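Local atomic coordinates of cytoplasmic protein (PDB entry 7LPO), a protein that probably hydrolyses steryl beta-glucosides to free sterol and glucose, as a fungal member of glycoside hydrolase family 5. Residues H19-H22 with H27-D30; T25-F28 with R34-V37; Y96-Y101 with P516-E521; K130-G135 with G256-E261. All blocks are in the same frame, centred on the assembly; numbering follows the deposited sequence.

Contact 1 (H19-H22 with H27-D30)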
loop_
_atom_site.group_PDB
_atom_site.type_symbol
_atom_site.label_atom_id
_atom_site.label_comp_id
_atom_site.label_asym_id
_atom_site.label_seq_id
_atom_site.Cartn_x
_atom_site.Cartn_y
_atom_site.Cartn_z
ATOM N N HIS A 19 -17.221 21.230 -3.360
ATOM C CA HIS A 19 -15.957 20.517 -3.246
ATOM C C HIS A 19 -16.043 19.066 -3.704
ATOM O O HIS A 19 -15.056 18.336 -3.576
ATOM C CB HIS A 19 -15.467 20.547 -1.794
ATOM C CG HIS A 19 -15.489 21.908 -1.176
ATOM N ND1 HIS A 19 -14.686 22.936 -1.619
ATOM C CD2 HIS A 19 -16.214 22.410 -0.148
ATOM C CE1 HIS A 19 -14.915 24.016 -0.892
ATOM N NE2 HIS A 19 -15.838 23.722 0.010
ATOM N N TYR A 20 -17.188 18.633 -4.223
ATOM C CA TYR A 20 -17.370 17.252 -4.651
ATOM C C TYR A 20 -16.414 16.916 -5.787
ATOM O O TYR A 20 -16.277 17.679 -6.746
ATOM C CB TYR A 20 -18.824 17.062 -5.094
ATOM C CG TYR A 20 -19.313 15.651 -5.312
ATOM C CD1 TYR A 20 -19.802 14.901 -4.261
ATOM C CD2 TYR A 20 -19.348 15.096 -6.579
ATOM C CE1 TYR A 20 -20.283 13.620 -4.453
ATOM C CE2 TYR A 20 -19.823 13.814 -6.785
ATOM C CZ TYR A 20 -20.294 13.083 -5.714
ATOM O OH TYR A 20 -20.769 11.808 -5.895
ATOM N N ILE A 21 -15.759 15.767 -5.683
ATOM C CA ILE A 21 -14.919 15.245 -6.753
ATOM C C ILE A 21 -15.675 14.121 -7.442
ATOM O O ILE A 21 -15.989 13.102 -6.822
ATOM C CB ILE A 21 -13.566 14.744 -6.230
ATOM C CG1 ILE A 21 -12.694 15.918 -5.792
ATOM C CG2 ILE A 21 -12.875 13.934 -7.310
ATOM C CD1 ILE A 21 -11.479 15.512 -4.965
ATOM N N HIS A 22 -15.979 14.308 -8.720
ATOM C CA HIS A 22 -16.591 13.245 -9.502
ATOM C C HIS A 22 -15.567 12.161 -9.821
ATOM O O HIS A 22 -14.387 12.444 -10.051
ATOM C CB HIS A 22 -17.194 13.827 -10.776
ATOM C CG HIS A 22 -18.330 14.767 -10.511
ATOM N ND1 HIS A 22 -19.615 14.332 -10.268
ATOM C CD2 HIS A 22 -18.365 16.117 -10.398
ATOM C CE1 HIS A 22 -20.397 15.373 -10.047
ATOM N NE2 HIS A 22 -19.661 16.467 -10.112
ATOM N N HIS A 27 -11.156 10.284 -15.422
ATOM C CA HIS A 27 -10.415 11.211 -14.584
ATOM C C HIS A 27 -11.332 11.779 -13.520
ATOM O O HIS A 27 -12.525 11.988 -13.756
ATOM C CB HIS A 27 -9.826 12.373 -15.382
ATOM C CG HIS A 27 -9.034 11.944 -16.571
ATOM N ND1 HIS A 27 -7.669 11.760 -16.528
ATOM C CD2 HIS A 27 -9.414 11.658 -17.839
ATOM C CE1 HIS A 27 -7.243 11.379 -17.719
ATOM N NE2 HIS A 27 -8.283 11.307 -18.531
ATOM N N PHE A 28 -10.756 12.022 -12.346
ATOM C CA PHE A 28 -11.428 12.807 -11.328
ATOM C C PHE A 28 -11.774 14.167 -11.912
ATOM O O PHE A 28 -11.001 14.747 -12.684
ATOM C CB PHE A 28 -10.525 12.995 -10.111
ATOM C CG PHE A 28 -10.206 11.734 -9.362
ATOM C CD1 PHE A 28 -11.206 10.941 -8.840
ATOM C CD2 PHE A 28 -8.886 11.371 -9.139
ATOM C CE1 PHE A 28 -10.903 9.795 -8.122
ATOM C CE2 PHE A 28 -8.571 10.222 -8.427
ATOM C CZ PHE A 28 -9.584 9.434 -7.913
ATOM N N GLN A 29 -12.924 14.700 -11.512
ATOM C CA GLN A 29 -13.339 16.018 -11.972
ATOM C C GLN A 29 -13.956 16.818 -10.837
ATOM O O GLN A 29 -14.681 16.264 -10.003
ATOM C CB GLN A 29 -14.380 15.935 -13.090
ATOM C CG GLN A 29 -13.976 15.192 -14.321
ATOM C CD GLN A 29 -15.182 14.851 -15.165
ATOM O OE1 GLN A 29 -16.011 14.022 -14.778
ATOM N NE2 GLN A 29 -15.316 15.520 -16.295
ATOM N N ASP A 30 -13.704 18.129 -10.835
ATOM C CA ASP A 30 -14.401 19.042 -9.945
ATOM C C ASP A 30 -15.722 19.440 -10.597
ATOM O O ASP A 30 -16.024 19.038 -11.721
ATOM C CB ASP A 30 -13.517 20.244 -9.601
ATOM C CG ASP A 30 -13.280 21.178 -10.771
ATOM O OD1 ASP A 30 -13.911 21.032 -11.847
ATOM O OD2 ASP A 30 -12.439 22.086 -10.596
#
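H22 and Q29 hold the two segments together through a reciprocal pair of backbone bonds. The H22 N-H meets Q29 O at 2.7 Å, and Q29 N bonds in return to H22 O at 3.1 Å. Both carbonyl oxygens receive a second, softer donor: I21 CA stands 3.4 Å from Q29 O, and F28 CA is 3.2 Å from H22 O. H22 with Q29 is thus a single antiparallel hydrogen-bonded bridge, tying the loop of 19-22 to the short, weakly bonded strand about 28-29, which lies beside strand 35-43 of the barrel. Next to it the apolar pair closes up, with I21 CG2, the branch anti to the backbone N, lying 3.8 Å from F28 CD1; a branched aliphatic suits this buried spot because one arm can meet the ring. The H22 ring carries Y20 CD2 over its centre, 3.6 Å above the plane, covering that face of the imidazole. Other polar groups find partners outside the two segments. I21 O accepts from R446, Y20 OH bonds to E422, and D30 OD2 forms a salt bridge with R34, while Q29 OE1 has a weak bond to T25 OG1.

Contact 2 (T25-F28 with R34-V37); sequences TLHF and RSLV
F28 and L36 meet through their backbones first: L36 N donates to F28 O at 2.8 Å. S35 CA adds a CH contact to the same oxygen at 3.4 Å. Between the side chains the touch is at the root, F28 CB to L36 CB 4.1 Å. Each has CG anti to its own carbonyl carbon (chi1 -66° for F28, -55° for L36), and beyond CB they part. The F28 ring runs away from the strand toward P516 and N567, and L36 stays extended, its CD1 reaching I21; bulky apolar side chains suit these two different apolar surroundings. H27 and S35 meet more lightly, H27 CB lying 4.1 Å from S35 OG. The serine hydroxyl, turned beside its own backbone N, is a small polar group that fits this buried place, with G675 O as its acceptor. A water accepts from F28 N at 3.1 Å and donates to L36 O at 2.9 Å. Between the two segments, then, one direct bond and one water bridge do the work, with the water satisfying the amide and carbonyl that do not pair directly.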
loop_
_atom_site.group_PDB
_atom_site.type_symbol
_atom_site.label_atom_id
_atom_site.label_comp_id
_atom_site.label_asym_id
_atom_site.label_seq_id
_atom_site.Cartn_x
_atom_site.Cartn_y
_atom_site.Cartn_z
ATOM N N THR A 25 -15.729 9.044 -14.606
ATOM C CA THR A 25 -15.119 8.994 -15.915
ATOM C C THR A 25 -13.667 8.566 -15.716
ATOM O O THR A 25 -13.245 8.225 -14.596
ATOM C CB THR A 25 -15.214 10.362 -16.606
ATOM O OG1 THR A 25 -14.298 11.262 -15.967
ATOM C CG2 THR A 25 -16.616 10.923 -16.526
ATOM N N LEU A 26 -12.881 8.646 -16.787
ATOM C CA LEU A 26 -11.487 8.230 -16.719
ATOM C C LEU A 26 -10.630 9.140 -15.851
ATOM O O LEU A 26 -9.470 8.803 -15.591
ATOM C CB LEU A 26 -10.890 8.164 -18.121
ATOM C CG LEU A 26 -11.320 6.911 -18.878
ATOM C CD1 LEU A 26 -10.981 7.045 -20.360
ATOM C CD2 LEU A 26 -10.664 5.683 -18.260
ATOM N N HIS A 27 -11.156 10.284 -15.422
ATOM C CA HIS A 27 -10.415 11.211 -14.584
ATOM C C HIS A 27 -11.332 11.779 -13.520
ATOM O O HIS A 27 -12.525 11.988 -13.756
ATOM C CB HIS A 27 -9.826 12.373 -15.382
ATOM C CG HIS A 27 -9.034 11.944 -16.571
ATOM N ND1 HIS A 27 -7.669 11.760 -16.528
ATOM C CD2 HIS A 27 -9.414 11.658 -17.839
ATOM C CE1 HIS A 27 -7.243 11.379 -17.719
ATOM N NE2 HIS A 27 -8.283 11.307 -18.531
ATOM N N PHE A 28 -10.756 12.022 -12.346
ATOM C CA PHE A 28 -11.428 12.807 -11.328
ATOM C C PHE A 28 -11.774 14.167 -11.912
ATOM O O PHE A 28 -11.001 14.747 -12.684
ATOM C CB PHE A 28 -10.525 12.995 -10.111
ATOM C CG PHE A 28 -10.206 11.734 -9.362
ATOM C CD1 PHE A 28 -11.206 10.941 -8.840
ATOM C CD2 PHE A 28 -8.886 11.371 -9.139
ATOM C CE1 PHE A 28 -10.903 9.795 -8.122
ATOM C CE2 PHE A 28 -8.571 10.222 -8.427
ATOM C CZ PHE A 28 -9.584 9.434 -7.913
ATOM N N ARG A 34 -13.214 20.411 -14.580
ATOM C CA ARG A 34 -11.765 20.308 -14.686
ATOM C C ARG A 34 -11.296 18.911 -14.301
ATOM O O ARG A 34 -11.741 18.347 -13.299
ATOM C CB ARG A 34 -11.097 21.349 -13.790
ATOM C CG ARG A 34 -11.409 22.792 -14.172
ATOM C CD ARG A 34 -10.482 23.773 -13.465
ATOM N NE ARG A 34 -10.526 23.633 -12.006
ATOM C CZ ARG A 34 -9.689 24.239 -11.170
ATOM N NH1 ARG A 34 -8.731 25.029 -11.635
ATOM N NH2 ARG A 34 -9.806 24.054 -9.862
ATOM N N SER A 35 -10.394 18.354 -15.109
ATOM C CA SER A 35 -9.753 17.095 -14.755
ATOM C C SER A 35 -8.749 17.331 -13.636
ATOM O O SER A 35 -7.867 18.185 -13.752
ATOM C CB SER A 35 -9.046 16.489 -15.961
ATOM O OG SER A 35 -9.959 16.161 -16.984
ATOM N N LEU A 36 -8.881 16.575 -12.552
ATOM C CA LEU A 36 -8.012 16.712 -11.392
ATOM C C LEU A 36 -6.982 15.591 -11.359
ATOM O O LEU A 36 -7.278 14.448 -11.725
ATOM C CB LEU A 36 -8.825 16.685 -10.098
ATOM C CG LEU A 36 -9.963 17.698 -9.992
ATOM C CD1 LEU A 36 -10.750 17.485 -8.714
ATOM C CD2 LEU A 36 -9.435 19.123 -10.071
ATOM N N VAL A 37 -5.771 15.928 -10.916
ATOM C CA VAL A 37 -4.724 14.948 -10.656
ATOM C C VAL A 37 -4.388 15.019 -9.175
ATOM O O VAL A 37 -4.033 16.090 -8.665
ATOM C CB VAL A 37 -3.471 15.188 -11.511
ATOM C CG1 VAL A 37 -2.349 14.213 -11.093
ATOM C CG2 VAL A 37 -3.789 15.037 -12.995
HETATM O O HOH W 1 -7.642 11.733 -12.664
#

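Contact 3 (Y96-Y101 with P516-E521)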
loop_
_atom_site.group_PDB
_atom_site.type_symbol
_atom_site.label_atom_id
_atom_site.label_comp_id
_atom_site.label_asym_id
_atom_site.label_seq_id
_atom_site.Cartn_x
_atom_site.Cartn_y
_atom_site.Cartn_z
ATOM N N TYR A 96 1.879 18.372 -2.811
ATOM C CA TYR A 96 0.952 17.266 -2.613
ATOM C C TYR A 96 -0.417 17.766 -2.172
ATOM O O TYR A 96 -0.530 18.737 -1.421
ATOM C CB TYR A 96 1.519 16.292 -1.589
ATOM C CG TYR A 96 2.807 15.644 -2.055
ATOM C CD1 TYR A 96 3.013 15.356 -3.399
ATOM C CD2 TYR A 96 3.809 15.315 -1.157
ATOM C CE1 TYR A 96 4.179 14.771 -3.833
ATOM C CE2 TYR A 96 4.981 14.724 -1.588
ATOM C CZ TYR A 96 5.161 14.461 -2.924
ATOM O OH TYR A 96 6.329 13.882 -3.357
ATOM N N ASN A 97 -1.465 17.112 -2.679
ATOM C CA ASN A 97 -2.838 17.406 -2.287
ATOM C C ASN A 97 -3.590 16.153 -1.854
ATOM O O ASN A 97 -4.823 16.187 -1.741
ATOM C CB ASN A 97 -3.589 18.089 -3.434
ATOM C CG ASN A 97 -3.518 17.295 -4.734
ATOM O OD1 ASN A 97 -3.017 16.170 -4.760
ATOM N ND2 ASN A 97 -4.022 17.879 -5.818
ATOM N N LEU A 98 -2.885 15.051 -1.609
ATOM C CA LEU A 98 -3.514 13.766 -1.347
ATOM C C LEU A 98 -2.761 13.040 -0.246
ATOM O O LEU A 98 -1.531 13.104 -0.167
ATOM C CB LEU A 98 -3.540 12.898 -2.611
ATOM C CG LEU A 98 -4.021 11.452 -2.485
ATOM C CD1 LEU A 98 -5.525 11.407 -2.391
ATOM C CD2 LEU A 98 -3.529 10.638 -3.678
ATOM N N LEU A 99 -3.514 12.355 0.603
ATOM C CA LEU A 99 -2.961 11.518 1.656
ATOM C C LEU A 99 -3.740 10.217 1.661
ATOM O O LEU A 99 -4.972 10.247 1.667
ATOM C CB LEU A 99 -3.056 12.186 3.031
ATOM C CG LEU A 99 -2.334 13.516 3.216
ATOM C CD1 LEU A 99 -2.786 14.151 4.517
ATOM C CD2 LEU A 99 -0.837 13.335 3.193
ATOM N N ARG A 100 -3.029 9.091 1.605
ATOM C CA ARG A 100 -3.608 7.782 1.870
ATOM C C ARG A 100 -3.378 7.519 3.351
ATOM O O ARG A 100 -2.230 7.396 3.792
ATOM C CB ARG A 100 -2.969 6.712 0.995
ATOM C CG ARG A 100 -3.586 5.331 1.175
ATOM C CD ARG A 100 -3.197 4.452 0.023
ATOM N NE ARG A 100 -3.651 3.073 0.153
ATOM C CZ ARG A 100 -2.892 2.070 0.582
ATOM N NH1 ARG A 100 -1.633 2.282 0.962
ATOM N NH2 ARG A 100 -3.395 0.846 0.627
ATOM N N TYR A 101 -4.459 7.494 4.128
ATOM C CA TYR A 101 -4.350 7.493 5.580
ATOM C C TYR A 101 -4.353 6.065 6.105
ATOM O O TYR A 101 -5.332 5.337 5.930
ATOM C CB TYR A 101 -5.479 8.300 6.221
ATOM C CG TYR A 101 -5.260 8.433 7.703
ATOM C CD1 TYR A 101 -5.666 7.430 8.576
ATOM C CD2 TYR A 101 -4.590 9.534 8.230
ATOM C CE1 TYR A 101 -5.434 7.533 9.941
ATOM C CE2 TYR A 101 -4.360 9.645 9.598
ATOM C CZ TYR A 101 -4.787 8.641 10.443
ATOM O OH TYR A 101 -4.550 8.737 11.799
ATOM N N PRO A 516 -11.377 6.495 -12.851
ATOM C CA PRO A 516 -9.975 6.889 -12.671
ATOM C C PRO A 516 -9.137 5.737 -12.141
ATOM O O PRO A 516 -9.646 4.731 -11.646
ATOM C CB PRO A 516 -10.041 8.036 -11.657
ATOM C CG PRO A 516 -11.506 8.420 -11.573
ATOM C CD PRO A 516 -12.278 7.176 -11.914
ATOM N N THR A 517 -7.825 5.902 -12.268
ATOM C CA THR A 517 -6.846 5.011 -11.666
ATOM C C THR A 517 -5.934 5.825 -10.757
ATOM O O THR A 517 -5.517 6.933 -11.114
ATOM C CB THR A 517 -6.004 4.293 -12.721
ATOM O OG1 THR A 517 -6.853 3.600 -13.642
ATOM C CG2 THR A 517 -5.056 3.301 -12.044
ATOM N N LEU A 518 -5.620 5.276 -9.585
ATOM C CA LEU A 518 -4.708 5.920 -8.652
ATOM C C LEU A 518 -3.762 4.860 -8.126
ATOM O O LEU A 518 -4.209 3.819 -7.641
ATOM C CB LEU A 518 -5.478 6.590 -7.518
ATOM C CG LEU A 518 -4.720 7.401 -6.469
ATOM C CD1 LEU A 518 -5.671 8.345 -5.739
ATOM C CD2 LEU A 518 -4.051 6.484 -5.481
ATOM N N VAL A 519 -2.459 5.107 -8.242
ATOM C CA VAL A 519 -1.470 4.136 -7.782
ATOM C C VAL A 519 -1.332 4.337 -6.277
ATOM O O VAL A 519 -0.632 5.243 -5.817
ATOM C CB VAL A 519 -0.130 4.282 -8.504
ATOM C CG1 VAL A 519 0.846 3.251 -7.976
ATOM C CG2 VAL A 519 -0.314 4.132 -10.017
ATOM N N GLY A 520 -2.011 3.489 -5.503
ATOM C CA GLY A 520 -2.122 3.725 -4.072
ATOM C C GLY A 520 -0.819 3.610 -3.313
ATOM O O GLY A 520 -0.696 4.179 -2.224
ATOM N N GLU A 521 0.133 2.852 -3.835
ATOM C CA GLU A 521 1.472 2.786 -3.271
ATOM C C GLU A 521 2.491 2.699 -4.395
ATOM O O GLU A 521 2.319 1.926 -5.342
ATOM C CB GLU A 521 1.663 1.572 -2.357
ATOM C CG GLU A 521 0.802 1.532 -1.127
ATOM C CD GLU A 521 1.201 0.389 -0.188
ATOM O OE1 GLU A 521 2.322 -0.158 -0.342
ATOM O OE2 GLU A 521 0.382 0.032 0.688
#
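The guanidinium of R100 and the carboxylate of E521 meet with their planes turned 55° apart. E521 OE2 lies at the guanidinium's edge, somewhat tilted from its plane, and accepts from R100 NH1 at 3.0 Å on the anti side of the carboxyl oxygen, in a salt bridge whose N-H...O angle is 144°. G520 O approaches the guanidinium obliquely and is closer to the shaft, 3.4 Å from R100 CD. R100 gets there by standing straight: CG is anti to the backbone N (chi1 -177°) and the chain is extended as far as NE, the length needed to cross from one strand to the other. G520 lets that shaft run close to the backbone just where the chain turns its corner. Further along, L98 and L518 reach tip to tip, CD2 to CD1 at 3.8 Å, an apolar contact suited to the buried interior. The arginine is held from several sides, by D267 at NE, N42 at NH1 and N270 at NH2, so its rotation is well fixed. E521 OE1 bonds to Y454 and to the amine of a bound Tris molecule, probably from the crystallisation liquor, though such molecules often mark pockets; its place on strand 518-522 is consistent with that of the nucleophile in family 5 enzymes. The contact spans the interior of the TIM barrel. Strand 98-104 runs between strands 35-43 and 137-143, strand 518-522 pairs with 567-570, and L99 and Y101 point outward onto helix 118-133.

Contact 4 (K130-G135 with G256-E261); sequences KCKEWG and GDLLDE
A small salt-bridge network, centred on K132, ties the last turn of helix 118-133 to the loop that leads from helix 232-254 into strand 263-267, at the end of the barrel where helices lead into strands. K132 sends its chain straight out, CG anti to the backbone N (chi1 -176°) and every later bond near extended, so that the ammonium reaches D257, with E261 lying across the CE end. NZ makes a salt bridge with D257 OD2 that includes a weak hydrogen bond at 3.3 Å, and E261 OE1 is a longer ionic partner of NZ at 3.8 Å. The E261 side chain crosses the lysine at about a right angle, with OE1 3.5 Å from K132 CE. Farther back, the aliphatic shaft rests on L258, K132 CD to L258 CD2 at 4.0 Å; a lysine suits the place because it offers an apolar chain along its length and charge at its end. D257 takes the crowded position between backbone N and carbonyl carbon (chi1 54°), and its other oxygen, OD1, forms a salt bridge with R129, so two cations share this carboxylate and probably stabilise its negative charge. A 3-10 turn at 256-258 closes with L259 N to G256 O at 3.1 Å. The helix ends in a Schellman motif at G135, whose positive phi (85°) comes easily to glycine. Both segments lead into neighbouring parallel strands, 137-143 and 263-267, an arrangement characteristic of the helix-to-strand connections at the N-terminal end of a TIM barrel.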
loop_
_atom_site.group_PDB
_atom_site.type_symbol
_atom_site.label_atom_id
_atom_site.label_comp_id
_atom_site.label_asym_id
_atom_site.label_seq_id
_atom_site.Cartn_x
_atom_site.Cartn_y
_atom_site.Cartn_z
ATOM N N LYS A 130 -6.925 18.355 10.894
ATOM C CA LYS A 130 -5.754 19.135 10.501
ATOM C C LYS A 130 -5.424 18.942 9.025
ATOM O O LYS A 130 -5.041 19.899 8.341
ATOM C CB LYS A 130 -4.552 18.764 11.366
ATOM C CG LYS A 130 -4.580 19.397 12.743
ATOM C CD LYS A 130 -3.241 19.275 13.452
ATOM C CE LYS A 130 -3.085 20.345 14.524
ATOM N NZ LYS A 130 -3.135 21.726 13.955
ATOM N N CYS A 131 -5.555 17.716 8.510
ATOM C CA CYS A 131 -5.378 17.516 7.072
ATOM C C CYS A 131 -6.329 18.407 6.283
ATOM O O CYS A 131 -5.949 18.986 5.259
ATOM C CB CYS A 131 -5.598 16.052 6.703
ATOM S SG CYS A 131 -4.427 14.923 7.507
ATOM N N LYS A 132 -7.569 18.541 6.753
ATOM C CA LYS A 132 -8.535 19.382 6.052
ATOM C C LYS A 132 -8.136 20.850 6.113
ATOM O O LYS A 132 -8.243 21.571 5.115
ATOM C CB LYS A 132 -9.925 19.178 6.650
ATOM C CG LYS A 132 -11.038 19.925 5.937
ATOM C CD LYS A 132 -12.347 19.761 6.696
ATOM C CE LYS A 132 -13.433 20.651 6.118
ATOM N NZ LYS A 132 -14.424 21.017 7.174
ATOM N N GLU A 133 -7.671 21.309 7.276
ATOM C CA GLU A 133 -7.223 22.691 7.398
ATOM C C GLU A 133 -6.114 22.998 6.401
ATOM O O GLU A 133 -6.038 24.111 5.871
ATOM C CB GLU A 133 -6.744 22.966 8.824
ATOM C CG GLU A 133 -7.859 23.204 9.822
ATOM C CD GLU A 133 -7.419 22.955 11.255
ATOM O OE1 GLU A 133 -8.189 22.321 12.016
ATOM O OE2 GLU A 133 -6.301 23.388 11.620
ATOM N N TRP A 134 -5.245 22.030 6.133
ATOM C CA TRP A 134 -4.153 22.225 5.188
ATOM C C TRP A 134 -4.545 21.938 3.745
ATOM O O TRP A 134 -3.690 22.014 2.860
ATOM C CB TRP A 134 -2.964 21.350 5.578
ATOM C CG TRP A 134 -2.185 21.911 6.717
ATOM C CD1 TRP A 134 -2.315 21.585 8.030
ATOM C CD2 TRP A 134 -1.154 22.904 6.647
ATOM N NE1 TRP A 134 -1.432 22.318 8.789
ATOM C CE2 TRP A 134 -0.701 23.127 7.960
ATOM C CE3 TRP A 134 -0.565 23.619 5.602
ATOM C CZ2 TRP A 134 0.303 24.043 8.258
ATOM C CZ3 TRP A 134 0.436 24.520 5.898
ATOM C CH2 TRP A 134 0.859 24.727 7.214
ATOM N N GLY A 135 -5.800 21.598 3.483
ATOM C CA GLY A 135 -6.271 21.456 2.123
ATOM C C GLY A 135 -6.031 20.116 1.472
ATOM O O GLY A 135 -6.023 20.042 0.239
ATOM N N GLY A 256 -18.896 15.004 10.568
ATOM C CA GLY A 256 -19.466 14.804 9.243
ATOM C C GLY A 256 -18.935 15.762 8.203
ATOM O O GLY A 256 -19.005 15.468 6.999
ATOM N N ASP A 257 -18.419 16.913 8.631
ATOM C CA ASP A 257 -17.848 17.921 7.757
ATOM C C ASP A 257 -16.599 17.434 7.032
ATOM O O ASP A 257 -16.211 18.032 6.029
ATOM C CB ASP A 257 -17.471 19.146 8.567
ATOM C CG ASP A 257 -16.564 18.789 9.756
ATOM O OD1 ASP A 257 -17.087 18.358 10.817
ATOM O OD2 ASP A 257 -15.321 18.927 9.627
ATOM N N LEU A 258 -15.989 16.350 7.514
ATOM C CA LEU A 258 -14.815 15.808 6.841
ATOM C C LEU A 258 -15.195 15.063 5.573
ATOM O O LEU A 258 -14.376 14.941 4.657
ATOM C CB LEU A 258 -14.070 14.861 7.780
ATOM C CG LEU A 258 -13.478 15.410 9.078
ATOM C CD1 LEU A 258 -12.989 14.256 9.932
ATOM C CD2 LEU A 258 -12.367 16.375 8.786
ATOM N N LEU A 259 -16.413 14.542 5.505
ATOM C CA LEU A 259 -16.762 13.643 4.418
ATOM C C LEU A 259 -16.837 14.402 3.102
ATOM O O LEU A 259 -17.385 15.505 3.036
ATOM C CB LEU A 259 -18.087 12.958 4.710
ATOM C CG LEU A 259 -18.112 11.981 5.884
ATOM C CD1 LEU A 259 -19.496 11.341 5.963
ATOM C CD2 LEU A 259 -17.050 10.917 5.783
ATOM N N ASP A 260 -16.235 13.814 2.061
ATOM C CA ASP A 260 -16.318 14.298 0.685
ATOM C C ASP A 260 -15.473 15.542 0.426
ATOM O O ASP A 260 -14.807 15.629 -0.611
ATOM C CB ASP A 260 -17.785 14.547 0.314
ATOM C CG ASP A 260 -18.640 13.301 0.490
ATOM O OD1 ASP A 260 -18.147 12.204 0.136
ATOM O OD2 ASP A 260 -19.785 13.407 0.996
ATOM N N GLU A 261 -15.484 16.499 1.354
ATOM C CA GLU A 261 -14.609 17.656 1.222
ATOM C C GLU A 261 -13.163 17.282 1.518
ATOM O O GLU A 261 -12.237 17.785 0.869
ATOM C CB GLU A 261 -15.072 18.773 2.153
ATOM C CG GLU A 261 -14.171 20.004 2.135
ATOM C CD GLU A 261 -14.762 21.187 2.894
ATOM O OE1 GLU A 261 -15.787 21.009 3.599
ATOM O OE2 GLU A 261 -14.198 22.296 2.785
#

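In the fold
Contacts 1 and 2 have centres 6 Å apart and share H27 and F28: the segment carrying F28 pairs with H22 through Q29 on one side of its backbone, and with L36 in contact 2. L36 CD1 also packs 3.8 Å from I21 CG1. From there the link runs inward: F28 CD1 touches P516 CG of contact 3 at 3.7 Å, the centres of contacts 1 and 3 being about 14 Å apart. Contact 4 joins contact 3 through the wall of the barrel, L99 CD1 lying 3.5 Å from C131 SG, and meets contact 1 where H19 approaches E261. Contact 3 is the one at the probable pocket, the E521 side chain about 2 Å from the bound Tris, nearest atoms.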